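Local coordinates for invasion protein invA (PDB 3LW9), which takes part in bacterial invasion of intestinal epithelial cells as an inner-membrane component of the type III secretion apparatus, here represented by part of its cytoplasmic region, at residues A[9-14]-A[43-48]; A[20-25]-A[119-124]; A[73-78]-A[113-118]. The protein carries 2 engineered substitutions. All blocks are in the same frame, centred on the assembly; numbering follows the deposited sequence.

How the contacts relate
From the N terminus, strand 5-9 runs into the loop that contact 1 (9-14 with 43-48) ties to strand 41-45, closing a loop that contains helices 14-19 and 22-34. Contact 2 opens inside that loop, at the start of helix 22-34, and closes far along the chain on the first turn of helix 120-151, so contacts 1 and 2 cross. Contact 3 (73-78 with 113-118) is nested within contact 2 and pairs two strands of the antiparallel sheet. Contacts 2 and 3 touch where Glu123 forms salt bridges with Arg74 and Arg118. Contact 1 thus belongs to the mixed sheet, contact 3 to the antiparallel sheet, and contact 2 joins helices between them.

Contact 1: residues A[9-14]-A[43-48]; sequences VPKSRR and LRDGEG
Arg14 reaches across to Leu43 and Asp45 of strand 41-45, its side chain extended from CG to NE with CG anti to the backbone N (chi1 -177°). CB and CG pass Asp45 OD1, Arg14 CB at 3.4 Å; the still closer approach of CD is doubtful, since OD1 sits too near it in the model. NE makes at most a long and doubtful ion pair with the same oxygen. At the tip, Arg14 NH1 gives a weak hydrogen bond of 2.7 Å to Leu43 O, which meets the guanidinium at its edge. Arg44 NH1 also donates to this oxygen, from above the carbonyl plane. Val9 forms a parallel bridge with Asp45: Val9 N donates to Arg44 O (2.8 Å) and Gly46 N to Val9 O (2.8 Å). Lys11 lays CG against Asp45 CB at 3.6 Å, then extends NZ into a salt bridge with Glu47 OE1 (2.8 Å), on the syn side but out of the carboxylate plane. A water accepts from Lys11 N and donates to Gly46 O. Backbone bonds thus pair strand 5-9 with the outermost strand 41-45, while Arg14, the water and chiefly the Lys11-Glu47 charge pair tie the following loop and helix start to it.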
# COMPACT_ATOMS: atom_id res chain seq x y z
N VAL A 9 9.87 -10.94 -1.56
CA VAL A 9 10.73 -10.02 -0.85
C VAL A 9 12.19 -10.17 -1.27
O VAL A 9 12.58 -11.21 -1.87
CB VAL A 9 10.58 -10.18 0.68
CG1 VAL A 9 9.12 -9.97 1.12
CG2 VAL A 9 11.09 -11.54 1.15
N PRO A 10 13.01 -9.15 -0.99
CA PRO A 10 14.39 -9.28 -1.43
C PRO A 10 15.08 -10.37 -0.67
O PRO A 10 14.83 -10.57 0.52
CB PRO A 10 14.99 -7.92 -1.11
CG PRO A 10 13.78 -6.98 -1.15
CD PRO A 10 12.69 -7.76 -0.55
N LYS A 11 15.93 -11.12 -1.37
CA LYS A 11 16.54 -12.28 -0.74
C LYS A 11 17.32 -11.87 0.49
O LYS A 11 17.34 -12.59 1.47
CB LYS A 11 17.46 -13.02 -1.71
CG LYS A 11 16.72 -13.77 -2.76
CD LYS A 11 17.61 -14.70 -3.56
CE LYS A 11 16.82 -15.36 -4.69
NZ LYS A 11 17.65 -15.95 -5.78
N SER A 12 17.96 -10.71 0.46
CA SER A 12 18.75 -10.29 1.61
C SER A 12 17.90 -9.83 2.79
O SER A 12 18.44 -9.65 3.87
CB SER A 12 19.72 -9.18 1.23
OG SER A 12 19.02 -8.03 0.92
N ARG A 13 16.60 -9.60 2.61
CA ARG A 13 15.74 -9.12 3.72
C ARG A 13 14.86 -10.21 4.33
O ARG A 13 14.29 -10.05 5.42
CB ARG A 13 14.82 -8.04 3.19
CG ARG A 13 15.54 -6.85 2.58
CD ARG A 13 16.21 -6.03 3.67
NE ARG A 13 16.78 -4.79 3.14
CZ ARG A 13 17.35 -3.84 3.88
NH1 ARG A 13 17.38 -3.92 5.20
NH2 ARG A 13 17.83 -2.75 3.28
N ARG A 14 14.72 -11.33 3.61
CA ARG A 14 13.71 -12.31 3.94
C ARG A 14 13.87 -12.79 5.38
O ARG A 14 12.89 -12.89 6.12
CB ARG A 14 13.82 -13.50 2.98
CG ARG A 14 12.74 -14.57 3.20
CD ARG A 14 13.21 -15.86 2.46
NE ARG A 14 12.61 -17.05 3.04
CZ ARG A 14 11.37 -17.46 2.80
NH1 ARG A 14 10.60 -16.79 1.97
NH2 ARG A 14 10.90 -18.55 3.38
N LEU A 43 5.93 -15.32 3.00
CA LEU A 43 7.04 -14.61 2.37
C LEU A 43 7.76 -15.60 1.44
O LEU A 43 7.87 -16.78 1.79
CB LEU A 43 8.00 -14.12 3.44
CG LEU A 43 7.70 -12.77 4.08
CD1 LEU A 43 6.26 -12.30 3.95
CD2 LEU A 43 8.16 -12.76 5.52
N ARG A 44 8.23 -15.11 0.29
CA ARG A 44 9.07 -15.87 -0.66
C ARG A 44 10.16 -14.96 -1.25
O ARG A 44 9.97 -13.72 -1.41
CB ARG A 44 8.22 -16.47 -1.79
CG ARG A 44 7.23 -17.51 -1.32
CD ARG A 44 7.90 -18.79 -0.80
NE ARG A 44 6.95 -19.91 -0.73
CZ ARG A 44 6.34 -20.34 0.38
NH1 ARG A 44 6.53 -19.74 1.56
NH2 ARG A 44 5.51 -21.37 0.30
N ASP A 45 11.33 -15.53 -1.53
CA ASP A 45 12.39 -14.75 -2.14
C ASP A 45 11.96 -14.39 -3.54
O ASP A 45 11.56 -15.26 -4.31
CB ASP A 45 13.68 -15.55 -2.27
CG ASP A 45 14.39 -15.79 -0.95
OD1 ASP A 45 14.10 -15.13 0.05
OD2 ASP A 45 15.25 -16.68 -0.91
N GLY A 46 12.08 -13.11 -3.88
CA GLY A 46 11.83 -12.66 -5.24
C GLY A 46 13.09 -12.64 -6.08
O GLY A 46 13.99 -11.84 -5.84
N GLU A 47 13.14 -13.49 -7.09
CA GLU A 47 14.28 -13.56 -8.00
C GLU A 47 14.46 -12.22 -8.71
O GLU A 47 13.51 -11.70 -9.29
CB GLU A 47 14.07 -14.65 -9.04
CG GLU A 47 13.85 -16.04 -8.47
CD GLU A 47 14.90 -16.41 -7.44
OE1 GLU A 47 15.98 -16.92 -7.82
OE2 GLU A 47 14.62 -16.18 -6.25
N GLY A 48 15.65 -11.65 -8.62
CA GLY A 48 15.96 -10.41 -9.32
C GLY A 48 15.36 -9.18 -8.71
O GLY A 48 15.53 -8.06 -9.21
O HOH W 1 16.66 -15.22 1.42
O HOH W 2 15.85 -10.87 -4.33

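Contact 2: residues A[20-25]-A[119-124]; sequences AQLAER and NALDEL
Leu121, Arg25 and Leu22 carry most of this meeting between the starts of two helices. Leu121 points its CD1 at Ala20 CB, 3.6 Å away, and its CB lies under one face of the Arg25 guanidinium, 3.8 Å from NH2. Arg25 arrives there through a bend at chi3 (64°), which turns the guanidinium over Leu121 and brings its edge to Asp122. The resulting salt bridge, Arg25 NH2 to Asp122 OD1, measures 2.8 Å, but the hydrogen bond within it is weak (116° at the hydrogen). A water in the guanidinium plane accepts from Arg25 NE at 2.8 Å and donates weakly to Leu121 O. On the buried side, Leu22 CD2 meets Leu124 CD2 at 3.6 Å, the two leucines crossing at about a right angle, while Leu22 CD1 faces Leu121 CB at 4.4 Å. Asn119 is the N-cap of helix 120-151, its OD1 accepting from Asp122 N at 2.8 Å, so the cap secures the turn that presents Asp122 to Arg25. The contact joins helix 22-34, which starts right after a Schellman motif at Gln21, to the long helix 120-151, which follows strand 117-119, an outermost strand of the antiparallel sheet.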
# COMPACT_ATOMS: atom_id res chain seq x y z
N ALA A 20 11.22 -10.69 12.39
CA ALA A 20 10.31 -9.61 12.83
C ALA A 20 8.85 -10.02 12.83
O ALA A 20 8.00 -9.23 13.23
CB ALA A 20 10.51 -8.32 11.96
N GLN A 21 8.56 -11.23 12.35
CA GLN A 21 7.22 -11.83 12.37
C GLN A 21 6.23 -11.01 11.55
O GLN A 21 5.09 -10.74 11.97
CB GLN A 21 6.72 -12.02 13.81
CG GLN A 21 7.65 -12.93 14.65
CD GLN A 21 7.05 -13.27 16.00
OE1 GLN A 21 7.38 -12.64 17.01
NE2 GLN A 21 6.14 -14.24 16.03
N LEU A 22 6.68 -10.58 10.38
CA LEU A 22 5.92 -9.64 9.56
C LEU A 22 4.52 -10.19 9.30
O LEU A 22 3.51 -9.49 9.40
CB LEU A 22 6.66 -9.41 8.23
CG LEU A 22 5.94 -8.55 7.20
CD1 LEU A 22 5.77 -7.16 7.85
CD2 LEU A 22 6.69 -8.46 5.86
N ALA A 23 4.47 -11.46 8.90
CA ALA A 23 3.20 -12.11 8.64
C ALA A 23 2.21 -11.99 9.80
O ALA A 23 1.06 -11.59 9.60
CB ALA A 23 3.41 -13.60 8.23
N GLU A 24 2.63 -12.35 11.02
CA GLU A 24 1.70 -12.25 12.15
C GLU A 24 1.41 -10.78 12.43
O GLU A 24 0.27 -10.46 12.81
CB GLU A 24 2.18 -12.99 13.42
CG GLU A 24 1.42 -14.32 13.75
CD GLU A 24 -0.08 -14.17 14.16
OE1 GLU A 24 -0.93 -13.99 13.26
OE2 GLU A 24 -0.45 -14.28 15.37
N ARG A 25 2.38 -9.88 12.25
CA ARG A 25 2.10 -8.45 12.47
C ARG A 25 0.95 -8.02 11.55
O ARG A 25 0.03 -7.32 11.95
CB ARG A 25 3.30 -7.55 12.20
CG ARG A 25 4.42 -7.61 13.21
CD ARG A 25 5.67 -6.95 12.66
NE ARG A 25 5.48 -5.51 12.42
CZ ARG A 25 6.07 -4.53 13.12
NH1 ARG A 25 6.90 -4.80 14.11
NH2 ARG A 25 5.83 -3.26 12.80
N ASN A 119 7.82 3.27 10.69
CA ASN A 119 8.97 2.45 10.27
C ASN A 119 8.54 1.67 9.06
O ASN A 119 7.36 1.66 8.69
CB ASN A 119 9.50 1.57 11.39
CG ASN A 119 8.49 0.56 11.86
OD1 ASN A 119 7.75 -0.04 11.06
ND2 ASN A 119 8.44 0.37 13.17
N ALA A 120 9.49 0.99 8.43
CA ALA A 120 9.20 0.35 7.16
C ALA A 120 8.13 -0.74 7.25
O ALA A 120 7.32 -0.92 6.33
CB ALA A 120 10.48 -0.22 6.56
N LEU A 121 8.14 -1.51 8.34
CA LEU A 121 7.22 -2.63 8.44
C LEU A 121 5.79 -2.12 8.64
O LEU A 121 4.82 -2.68 8.09
CB LEU A 121 7.69 -3.63 9.52
CG LEU A 121 9.07 -4.30 9.25
CD1 LEU A 121 9.26 -5.62 10.01
CD2 LEU A 121 9.36 -4.53 7.73
N ASP A 122 5.66 -1.03 9.40
CA ASP A 122 4.38 -0.41 9.58
C ASP A 122 3.91 0.19 8.26
O ASP A 122 2.73 0.18 7.97
CB ASP A 122 4.42 0.63 10.69
CG ASP A 122 4.48 0.00 12.08
OD1 ASP A 122 4.08 -1.17 12.23
OD2 ASP A 122 4.89 0.69 13.02
N GLU A 123 4.83 0.72 7.47
CA GLU A 123 4.45 1.30 6.16
C GLU A 123 4.06 0.18 5.18
O GLU A 123 3.14 0.34 4.39
CB GLU A 123 5.57 2.17 5.60
CG GLU A 123 5.26 2.80 4.23
CD GLU A 123 4.14 3.80 4.25
OE1 GLU A 123 3.60 4.13 5.33
OE2 GLU A 123 3.79 4.28 3.16
N LEU A 124 4.78 -0.94 5.24
CA LEU A 124 4.42 -2.09 4.41
C LEU A 124 3.00 -2.55 4.73
O LEU A 124 2.19 -2.77 3.82
CB LEU A 124 5.43 -3.20 4.58
CG LEU A 124 5.33 -4.49 3.74
CD1 LEU A 124 5.35 -4.20 2.21
CD2 LEU A 124 6.51 -5.35 4.12
O HOH W 3 3.98 -4.36 10.34

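Contact 3: residues A[73-78]-A[113-118]; sequences MRVVNY and MGYVLR. Engineered in segment 113-118: Met113 (natural residue Leu).
Asn77 turns its CG between its own backbone N and carbonyl carbon (chi1 58°), which aims the amide at the chain 114-116, while Arg118 bends at chi3 (-81°) to bring its guanidinium over Val76. The Asn77 amide makes two bonds: OD1 accepts from Val116 N at 2.8 Å, nearly straight at the hydrogen but with the donor tilted from the amide plane, and ND2 donates to a lone pair of Gly114 O at 3.2 Å. Arg74 and Arg118 form an antiparallel hydrogen-bonded pair, each N giving to the other's O, and Val75 with Leu117 is the adjoining non-hydrogen-bonded pair. Val76 N to Val116 O (2.9 Å) carries the ladder one step past the strands. On the face bearing Val75 and Leu117, Val75 CG1 packs on Tyr115 CD1 (3.8 Å), while the CE of selenomethionine Met73 touches Leu117 CB, also at 3.8 Å. On the other face Val76 CG2 sits over the centre of the Arg118 guanidinium, 3.9 Å above its plane. Arg74 and Arg118 run side by side with their guanidinium planes nearly perpendicular and their NH1 atoms 3.5 Å apart. Both NH1 groups form salt bridges to Glu123 of helix 120-151, one to each carboxylate oxygen; the arginines thus share one carboxylate, whose negative charge probably stabilises the pair, and tie the sheet edge to the helix.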
# COMPACT_ATOMS: atom_id res chain seq x y z
N MSE A 73 12.74 5.53 7.53
CA MSE A 73 11.45 5.85 8.15
C MSE A 73 10.66 6.75 7.23
O MSE A 73 11.20 7.72 6.66
CB MSE A 73 11.63 6.61 9.47
CG MSE A 73 12.64 6.04 10.41
SE MSE A 73 11.83 4.61 11.38
CE MSE A 73 10.40 5.57 12.33
N ARG A 74 9.38 6.45 7.08
CA ARG A 74 8.52 7.35 6.30
C ARG A 74 8.07 8.57 7.14
O ARG A 74 7.60 8.41 8.27
CB ARG A 74 7.31 6.63 5.71
CG ARG A 74 6.45 7.56 4.84
CD ARG A 74 5.24 6.93 4.25
NE ARG A 74 4.39 7.95 3.63
CZ ARG A 74 3.13 7.74 3.22
NH1 ARG A 74 2.58 6.53 3.29
NH2 ARG A 74 2.42 8.73 2.70
N VAL A 75 8.21 9.76 6.54
CA VAL A 75 7.68 11.01 7.10
C VAL A 75 6.23 11.15 6.63
O VAL A 75 5.97 11.62 5.52
CB VAL A 75 8.52 12.23 6.70
CG1 VAL A 75 7.96 13.47 7.40
CG2 VAL A 75 10.01 12.03 7.12
N VAL A 76 5.32 10.72 7.49
CA VAL A 76 3.89 10.62 7.16
C VAL A 76 3.27 11.98 6.82
O VAL A 76 2.56 12.07 5.83
CB VAL A 76 3.12 9.94 8.28
CG1 VAL A 76 1.66 9.78 7.93
CG2 VAL A 76 3.70 8.53 8.53
N ASN A 77 3.57 13.00 7.63
CA ASN A 77 3.08 14.37 7.38
C ASN A 77 4.21 15.29 6.87
O ASN A 77 4.42 16.39 7.38
CB ASN A 77 2.40 14.96 8.62
CG ASN A 77 3.33 15.00 9.86
OD1 ASN A 77 4.36 14.31 9.90
ND2 ASN A 77 2.94 15.79 10.86
N TYR A 78 4.93 14.80 5.86
CA TYR A 78 6.05 15.50 5.27
C TYR A 78 5.66 16.90 4.78
O TYR A 78 4.61 17.09 4.17
CB TYR A 78 6.61 14.73 4.06
CG TYR A 78 7.83 15.40 3.50
CD1 TYR A 78 9.07 15.18 4.05
CD2 TYR A 78 7.72 16.31 2.45
CE1 TYR A 78 10.19 15.82 3.56
CE2 TYR A 78 8.83 16.97 1.95
CZ TYR A 78 10.06 16.73 2.51
OH TYR A 78 11.17 17.39 2.03
N MSE A 113 10.02 17.79 16.18
CA MSE A 113 9.65 19.02 15.53
C MSE A 113 8.31 18.87 14.85
O MSE A 113 8.07 19.55 13.87
CB MSE A 113 10.68 19.44 14.49
CG MSE A 113 12.06 18.94 14.73
SE MSE A 113 13.33 20.24 14.12
CE MSE A 113 13.10 21.56 15.56
N GLY A 114 7.49 17.95 15.34
CA GLY A 114 6.08 17.87 14.96
C GLY A 114 5.75 16.95 13.83
O GLY A 114 4.62 16.95 13.29
N TYR A 115 6.73 16.15 13.43
CA TYR A 115 6.50 15.17 12.39
C TYR A 115 6.19 13.80 12.97
O TYR A 115 6.66 13.42 14.06
CB TYR A 115 7.73 15.07 11.44
CG TYR A 115 7.91 16.33 10.65
CD1 TYR A 115 7.15 16.58 9.49
CD2 TYR A 115 8.79 17.32 11.08
CE1 TYR A 115 7.31 17.75 8.77
CE2 TYR A 115 8.94 18.52 10.38
CZ TYR A 115 8.19 18.72 9.21
OH TYR A 115 8.31 19.89 8.52
N VAL A 116 5.42 13.06 12.17
CA VAL A 116 5.06 11.71 12.49
C VAL A 116 5.74 10.77 11.51
O VAL A 116 5.68 10.95 10.31
CB VAL A 116 3.58 11.53 12.44
CG1 VAL A 116 3.22 10.01 12.48
CG2 VAL A 116 2.99 12.28 13.64
N LEU A 117 6.41 9.78 12.10
CA LEU A 117 7.24 8.83 11.36
C LEU A 117 6.69 7.39 11.49
O LEU A 117 6.16 7.02 12.54
CB LEU A 117 8.65 8.90 11.93
CG LEU A 117 9.50 10.12 11.56
CD1 LEU A 117 8.91 11.46 12.02
CD2 LEU A 117 10.83 9.88 12.14
N ARG A 118 6.83 6.60 10.44
CA ARG A 118 6.37 5.22 10.39
C ARG A 118 7.55 4.35 9.99
O ARG A 118 8.22 4.67 9.01
CB ARG A 118 5.27 5.11 9.36
CG ARG A 118 4.48 3.88 9.35
CD ARG A 118 3.44 3.91 8.22
NE ARG A 118 2.28 4.68 8.61
CZ ARG A 118 1.49 5.39 7.81
NH1 ARG A 118 1.72 5.50 6.52
NH2 ARG A 118 0.47 6.06 8.33